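Local coordinates for protein myosin-I heavy chain (Dictyostelium discoideum, PDB 5EJR) that is an actin-based motor with ATPase activity, involved in the early steps of phagocytosis and adhesion, whose tail includes this MyTH4-FERM (MF2) unit, at residues S69-M72 with M73-D77; D142-L145 with Q146-E150. One frame throughout, in Å; residues are numbered along the deposited sequence.

Contact 1. Residues S69-M72 with M73-D77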
ATOM      1  N   SER A  69      -5.953 -27.855  -1.883  1.00 44.25           N
ATOM      2  CA  SER A  69      -4.761 -28.127  -1.078  1.00 44.21           C
ATOM      3  C   SER A  69      -4.256 -26.860  -0.360  1.00 45.12           C
ATOM      4  O   SER A  69      -3.725 -26.970   0.739  1.00 45.05           O
ATOM      5  CB  SER A  69      -3.661 -28.788  -1.909  1.00 47.41           C
ATOM      6  OG  SER A  69      -3.072 -27.916  -2.856  1.00 55.48           O
ATOM      7  N   GLU A  70      -4.473 -25.661  -0.959  1.00 38.96           N
ATOM      8  CA  GLU A  70      -4.083 -24.383  -0.358  1.00 37.46           C
ATOM      9  C   GLU A  70      -5.003 -24.037   0.820  1.00 41.98           C
ATOM     10  O   GLU A  70      -4.512 -23.590   1.862  1.00 41.52           O
ATOM     11  CB  GLU A  70      -4.020 -23.265  -1.410  1.00 38.15           C
ATOM     12  CG  GLU A  70      -2.837 -23.449  -2.350  1.00 47.67           C
ATOM     13  CD  GLU A  70      -2.598 -22.405  -3.420  1.00 60.66           C
ATOM     14  OE1 GLU A  70      -3.441 -21.494  -3.585  1.00 47.71           O
ATOM     15  OE2 GLU A  70      -1.568 -22.522  -4.119  1.00 58.32           O
ATOM     16  N   ILE A  71      -6.325 -24.293   0.668  1.00 36.14           N
ATOM     17  CA  ILE A  71      -7.319 -24.116   1.733  1.00 34.54           C
ATOM     18  C   ILE A  71      -6.898 -25.000   2.932  1.00 38.91           C
ATOM     19  O   ILE A  71      -6.811 -24.516   4.064  1.00 37.22           O
ATOM     20  CB  ILE A  71      -8.749 -24.400   1.202  1.00 35.89           C
ATOM     21  CG1 ILE A  71      -9.188 -23.258   0.261  1.00 35.81           C
ATOM     22  CG2 ILE A  71      -9.754 -24.601   2.346  1.00 35.24           C
ATOM     23  CD1 ILE A  71     -10.621 -23.307  -0.296  1.00 37.93           C
ATOM     24  N   MET A  72      -6.527 -26.265   2.640  1.00 38.66           N
ATOM     25  CA  MET A  72      -6.035 -27.243   3.614  1.00 39.05           C
ATOM     26  C   MET A  72      -4.779 -26.754   4.334  1.00 43.53           C
ATOM     27  O   MET A  72      -4.647 -26.964   5.534  1.00 42.99           O
ATOM     28  CB  MET A  72      -5.796 -28.598   2.932  1.00 42.07           C
ATOM     29  CG  MET A  72      -7.079 -29.301   2.521  1.00 46.13           C
ATOM     30  SD  MET A  72      -6.807 -31.010   1.959  1.00 52.50           S
ATOM     31  CE  MET A  72      -6.074 -31.731   3.433  1.00 50.19           C
ATOM     32  N   MET A  73      -3.883 -26.066   3.615  1.00 41.82           N
ATOM     33  CA  MET A  73      -2.659 -25.474   4.158  1.00 41.89           C
ATOM     34  C   MET A  73      -3.005 -24.331   5.097  1.00 44.10           C
ATOM     35  O   MET A  73      -2.372 -24.183   6.136  1.00 44.65           O
ATOM     36  CB  MET A  73      -1.785 -24.932   3.022  1.00 44.37           C
ATOM     37  CG  MET A  73      -1.056 -25.995   2.262  1.00 50.20           C
ATOM     38  SD  MET A  73      -0.432 -25.382   0.686  1.00 56.22           S
ATOM     39  CE  MET A  73       1.030 -24.749   1.180  1.00 53.06           C
ATOM     40  N   TRP A  74      -3.999 -23.508   4.720  1.00 39.33           N
ATOM     41  CA  TRP A  74      -4.432 -22.363   5.521  1.00 38.19           C
ATOM     42  C   TRP A  74      -5.051 -22.841   6.846  1.00 43.00           C
ATOM     43  O   TRP A  74      -4.748 -22.302   7.917  1.00 41.78           O
ATOM     44  CB  TRP A  74      -5.434 -21.508   4.735  1.00 35.41           C
ATOM     45  CG  TRP A  74      -6.150 -20.527   5.602  1.00 35.26           C
ATOM     46  CD1 TRP A  74      -7.437 -20.609   6.053  1.00 37.74           C
ATOM     47  CD2 TRP A  74      -5.581 -19.365   6.216  1.00 34.79           C
ATOM     48  NE1 TRP A  74      -7.723 -19.536   6.866  1.00 36.79           N
ATOM     49  CE2 TRP A  74      -6.593 -18.770   7.008  1.00 38.24           C
ATOM     50  CE3 TRP A  74      -4.315 -18.753   6.160  1.00 35.83           C
ATOM     51  CZ2 TRP A  74      -6.382 -17.582   7.721  1.00 37.13           C
ATOM     52  CZ3 TRP A  74      -4.111 -17.569   6.857  1.00 36.71           C
ATOM     53  CH2 TRP A  74      -5.131 -17.006   7.639  1.00 37.10           C
ATOM     54  N   MET A  75      -5.904 -23.878   6.746  1.00 41.03           N
ATOM     55  CA  MET A  75      -6.618 -24.515   7.847  1.00 40.96           C
ATOM     56  C   MET A  75      -5.733 -25.403   8.729  1.00 48.86           C
ATOM     57  O   MET A  75      -6.167 -25.795   9.808  1.00 48.72           O
ATOM     58  CB  MET A  75      -7.824 -25.279   7.305  1.00 42.46           C
ATOM     59  CG  MET A  75      -8.897 -24.353   6.789  1.00 43.92           C
ATOM     60  SD  MET A  75     -10.249 -25.200   5.958  1.00 46.25           S
ATOM     61  CE  MET A  75     -11.090 -25.946   7.413  1.00 42.96           C
ATOM     62  N   GLY A  76      -4.505 -25.679   8.284  1.00 47.46           N
ATOM     63  CA  GLY A  76      -3.543 -26.498   9.014  1.00 47.90           C
ATOM     64  C   GLY A  76      -3.778 -27.995   8.917  1.00 53.37           C
ATOM     65  O   GLY A  76      -3.407 -28.739   9.828  1.00 54.61           O
ATOM     66  N   ASP A  77      -4.390 -28.448   7.814  1.00 49.17           N
ATOM     67  CA  ASP A  77      -4.689 -29.857   7.538  1.00 50.09           C
ATOM     68  C   ASP A  77      -3.775 -30.454   6.456  1.00 55.95           C
ATOM     69  O   ASP A  77      -3.881 -31.641   6.149  1.00 56.83           O
ATOM     70  CB  ASP A  77      -6.170 -30.034   7.161  1.00 51.35           C
ATOM     71  CG  ASP A  77      -7.137 -29.594   8.242  1.00 56.74           C
ATOM     72  OD1 ASP A  77      -6.955 -30.012   9.415  1.00 58.59           O
ATOM     73  OD2 ASP A  77      -8.087 -28.854   7.917  1.00 56.07           O
TER

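Contact 2. Residues D142-L145 with Q146-E150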
ATOM      1  N   ASP A 142     -24.782 -14.669  -7.872  1.00 46.80           N
ATOM      2  CA  ASP A 142     -26.098 -14.217  -7.423  1.00 47.60           C
ATOM      3  C   ASP A 142     -26.981 -15.430  -7.079  1.00 52.10           C
ATOM      4  O   ASP A 142     -27.823 -15.352  -6.181  1.00 52.39           O
ATOM      5  CB  ASP A 142     -26.740 -13.346  -8.509  1.00 50.25           C
ATOM      6  CG  ASP A 142     -25.812 -12.238  -8.978  1.00 69.04           C
ATOM      7  OD1 ASP A 142     -24.872 -12.536  -9.763  1.00 70.08           O
ATOM      8  OD2 ASP A 142     -25.979 -11.092  -8.513  1.00 77.14           O
ATOM      9  N   SER A 143     -26.724 -16.566  -7.759  1.00 47.41           N
ATOM     10  CA  SER A 143     -27.403 -17.840  -7.548  1.00 47.53           C
ATOM     11  C   SER A 143     -27.023 -18.444  -6.200  1.00 49.72           C
ATOM     12  O   SER A 143     -27.909 -18.923  -5.500  1.00 50.64           O
ATOM     13  CB  SER A 143     -27.055 -18.815  -8.667  1.00 50.56           C
ATOM     14  OG  SER A 143     -27.621 -20.091  -8.430  1.00 64.09           O
ATOM     15  N   LEU A 144     -25.714 -18.439  -5.849  1.00 44.21           N
ATOM     16  CA  LEU A 144     -25.199 -19.006  -4.600  1.00 43.70           C
ATOM     17  C   LEU A 144     -25.399 -18.098  -3.377  1.00 46.93           C
ATOM     18  O   LEU A 144     -25.590 -18.626  -2.287  1.00 45.64           O
ATOM     19  CB  LEU A 144     -23.717 -19.423  -4.738  1.00 42.54           C
ATOM     20  CG  LEU A 144     -23.023 -20.060  -3.512  1.00 46.08           C
ATOM     21  CD1 LEU A 144     -23.584 -21.434  -3.187  1.00 46.40           C
ATOM     22  CD2 LEU A 144     -21.540 -20.170  -3.714  1.00 46.59           C
ATOM     23  N   LEU A 145     -25.361 -16.761  -3.554  1.00 44.49           N
ATOM     24  CA  LEU A 145     -25.454 -15.760  -2.472  1.00 45.60           C
ATOM     25  C   LEU A 145     -26.495 -16.070  -1.375  1.00 49.08           C
ATOM     26  O   LEU A 145     -26.079 -16.324  -0.247  1.00 48.21           O
ATOM     27  CB  LEU A 145     -25.656 -14.331  -3.021  1.00 46.14           C
ATOM     28  CG  LEU A 145     -25.564 -13.187  -2.003  1.00 52.00           C
ATOM     29  CD1 LEU A 145     -24.144 -13.041  -1.429  1.00 51.62           C
ATOM     30  CD2 LEU A 145     -26.043 -11.885  -2.601  1.00 56.57           C
ATOM     31  N   GLN A 146     -27.813 -16.052  -1.681  1.00 47.35           N
ATOM     32  CA  GLN A 146     -28.858 -16.318  -0.684  1.00 48.43           C
ATOM     33  C   GLN A 146     -28.769 -17.738  -0.072  1.00 52.51           C
ATOM     34  O   GLN A 146     -28.650 -17.811   1.154  1.00 53.18           O
ATOM     35  CB  GLN A 146     -30.268 -16.009  -1.216  1.00 50.85           C
ATOM     36  CG  GLN A 146     -31.182 -15.384  -0.164  1.00 64.25           C
ATOM     37  CD  GLN A 146     -30.763 -13.980   0.225  1.00 78.58           C
ATOM     38  OE1 GLN A 146     -30.833 -13.033  -0.572  1.00 72.55           O
ATOM     39  NE2 GLN A 146     -30.322 -13.817   1.464  1.00 66.34           N
ATOM     40  N   PRO A 147     -28.752 -18.859  -0.856  1.00 47.03           N
ATOM     41  CA  PRO A 147     -28.612 -20.189  -0.229  1.00 46.26           C
ATOM     42  C   PRO A 147     -27.401 -20.342   0.705  1.00 45.73           C
ATOM     43  O   PRO A 147     -27.556 -20.927   1.783  1.00 44.53           O
ATOM     44  CB  PRO A 147     -28.521 -21.141  -1.431  1.00 48.62           C
ATOM     45  CG  PRO A 147     -29.212 -20.433  -2.529  1.00 53.14           C
ATOM     46  CD  PRO A 147     -28.881 -18.985  -2.327  1.00 48.38           C
ATOM     47  N   PHE A 148     -26.221 -19.793   0.316  1.00 39.21           N
ATOM     48  CA  PHE A 148     -24.984 -19.858   1.111  1.00 38.47           C
ATOM     49  C   PHE A 148     -25.119 -19.082   2.428  1.00 44.56           C
ATOM     50  O   PHE A 148     -24.604 -19.538   3.460  1.00 43.87           O
ATOM     51  CB  PHE A 148     -23.763 -19.364   0.307  1.00 38.40           C
ATOM     52  CG  PHE A 148     -22.413 -19.589   0.959  1.00 38.99           C
ATOM     53  CD1 PHE A 148     -21.854 -18.629   1.803  1.00 41.12           C
ATOM     54  CD2 PHE A 148     -21.675 -20.732   0.689  1.00 39.95           C
ATOM     55  CE1 PHE A 148     -20.598 -18.828   2.391  1.00 40.60           C
ATOM     56  CE2 PHE A 148     -20.424 -20.937   1.292  1.00 42.00           C
ATOM     57  CZ  PHE A 148     -19.887 -19.975   2.127  1.00 39.03           C
ATOM     58  N   MET A 149     -25.791 -17.907   2.381  1.00 42.30           N
ATOM     59  CA  MET A 149     -26.020 -17.056   3.551  1.00 42.68           C
ATOM     60  C   MET A 149     -26.940 -17.764   4.544  1.00 46.61           C
ATOM     61  O   MET A 149     -26.609 -17.838   5.737  1.00 45.73           O
ATOM     62  CB  MET A 149     -26.584 -15.684   3.150  1.00 45.14           C
ATOM     63  CG  MET A 149     -25.511 -14.713   2.715  1.00 49.28           C
ATOM     64  SD  MET A 149     -26.076 -12.997   2.772  1.00 55.17           S
ATOM     65  CE  MET A 149     -27.007 -12.912   1.293  1.00 52.57           C
ATOM     66  N   GLU A 150     -28.059 -18.338   4.032  1.00 42.69           N
ATOM     67  CA  GLU A 150     -29.034 -19.113   4.815  1.00 43.58           C
ATOM     68  C   GLU A 150     -28.372 -20.285   5.539  1.00 45.27           C
ATOM     69  O   GLU A 150     -28.727 -20.581   6.676  1.00 44.88           O
ATOM     70  CB  GLU A 150     -30.200 -19.607   3.933  1.00 45.98           C
ATOM     71  CG  GLU A 150     -31.112 -18.500   3.412  1.00 57.70           C
ATOM     72  CD  GLU A 150     -31.766 -17.586   4.437  1.00 78.83           C
ATOM     73  OE1 GLU A 150     -32.107 -18.060   5.546  1.00 61.47           O
ATOM     74  OE2 GLU A 150     -31.963 -16.393   4.111  1.00 76.81           O
TER

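Contact 1. Residues S69-M72 with M73-D77
Met73 N, Trp74 N and Met75 N bond back to Ser69 O, Glu70 O and Ile71 O, the last turn of helix 58-75 in the MyTH4 region. A Schellman motif then ends the helix. Gly76, with phi 79°, is its C-prime residue. Asp77 N reaches back to Met72 O at 2.7 Å, and a weak bond joins Gly76 N to Met73 O. The bond from Met75 N to Ile71 O measures 2.9 Å.

Ile71 and Met75 lie side by side and point the same way. Ile71 CG2 stands anti to its backbone N and meets Met75 SD at 3.7 Å. Met73 folds back along the turn, and its CG comes 3.2 Å from Ser69 O. Met73 SD lies 3.9 Å from Glu70 CA. The Glu70 carboxylate is taken up by helix 86-99, in a salt bridge to Arg96 and a hydrogen bond to Ser92. The indole of Trp74 leaves the turn, packs among helices 86-99, 121-137 and 194-205, and its NE1 hydrogen-bonds to Lys126 O. Asp77 turns its carboxylate to Ser123 OG. The Met72 chain is extended to SD and bends there (chi3 60°), which brings Met72 CE beside Asp77, 3.5 Å from Asp77 O and 4.1 Å from Asp77 CB.

Contact 2. Residues D142-L145 with Q146-E150
Leu144 O and Leu145 O accept the backbone N-H groups of Phe148 and Met149 in the first turns of helix 142-159. The helix is kinked at Pro147, whose N has no hydrogen to give to the turn before. Pro147 CD instead fits against two carbonyls, 3.3 Å from Ser143 O and 3.3 Å from Leu144 O. Leu144 O also accepts the N-H of Phe148, with Phe148 N at 2.9 Å and 162° at the hydrogen.

The side chains pair four residues apart. Leu145 and Met149 lie alongside each other and point the same way. The bend at the Met149 thioether (chi3 -79°) places its CE 3.6 Å from Leu145 CG, with Leu145 CD1 and CD2 slightly farther off. Met149 CG rests 3.4 Å from Leu145 O. Leu144 and Phe148 cross obliquely, and Leu144 CG is 4.0 Å from Phe148 CB. Phe148 meets Leu144 through this CB, while its ring extends to the neighbouring helices.

In the MyTH4 helical bundle Leu144 and Pro147 face helix 5-11. Leu144 packs there on Leu6 and Trp9, and Pro147 touches Gln5. Phe148 meets Tyr108 of helix 104-113 edge-to-face. Phe148 and Met149 share Leu177 of helix 164-178.

In the fold
Both contacts are local turns of helices in the MyTH4 part of the tail. Contact 1 comes first in the chain and closes helix 58-75; contact 2 lies near the beginning of helix 142-159. Their centres are 24 Å apart and their nearest atoms about 10 Å, so they do not touch. Helix 121-137 packs against contact 1 and directly precedes helix 142-159 in the chain. One turn ends its helix; the other bends one that goes on. Helices 86-99 and 194-205 also flank contact 1, while helices 5-11 and 164-178 lie beside contact 2. Both are structural packing within the MyTH4 bundle.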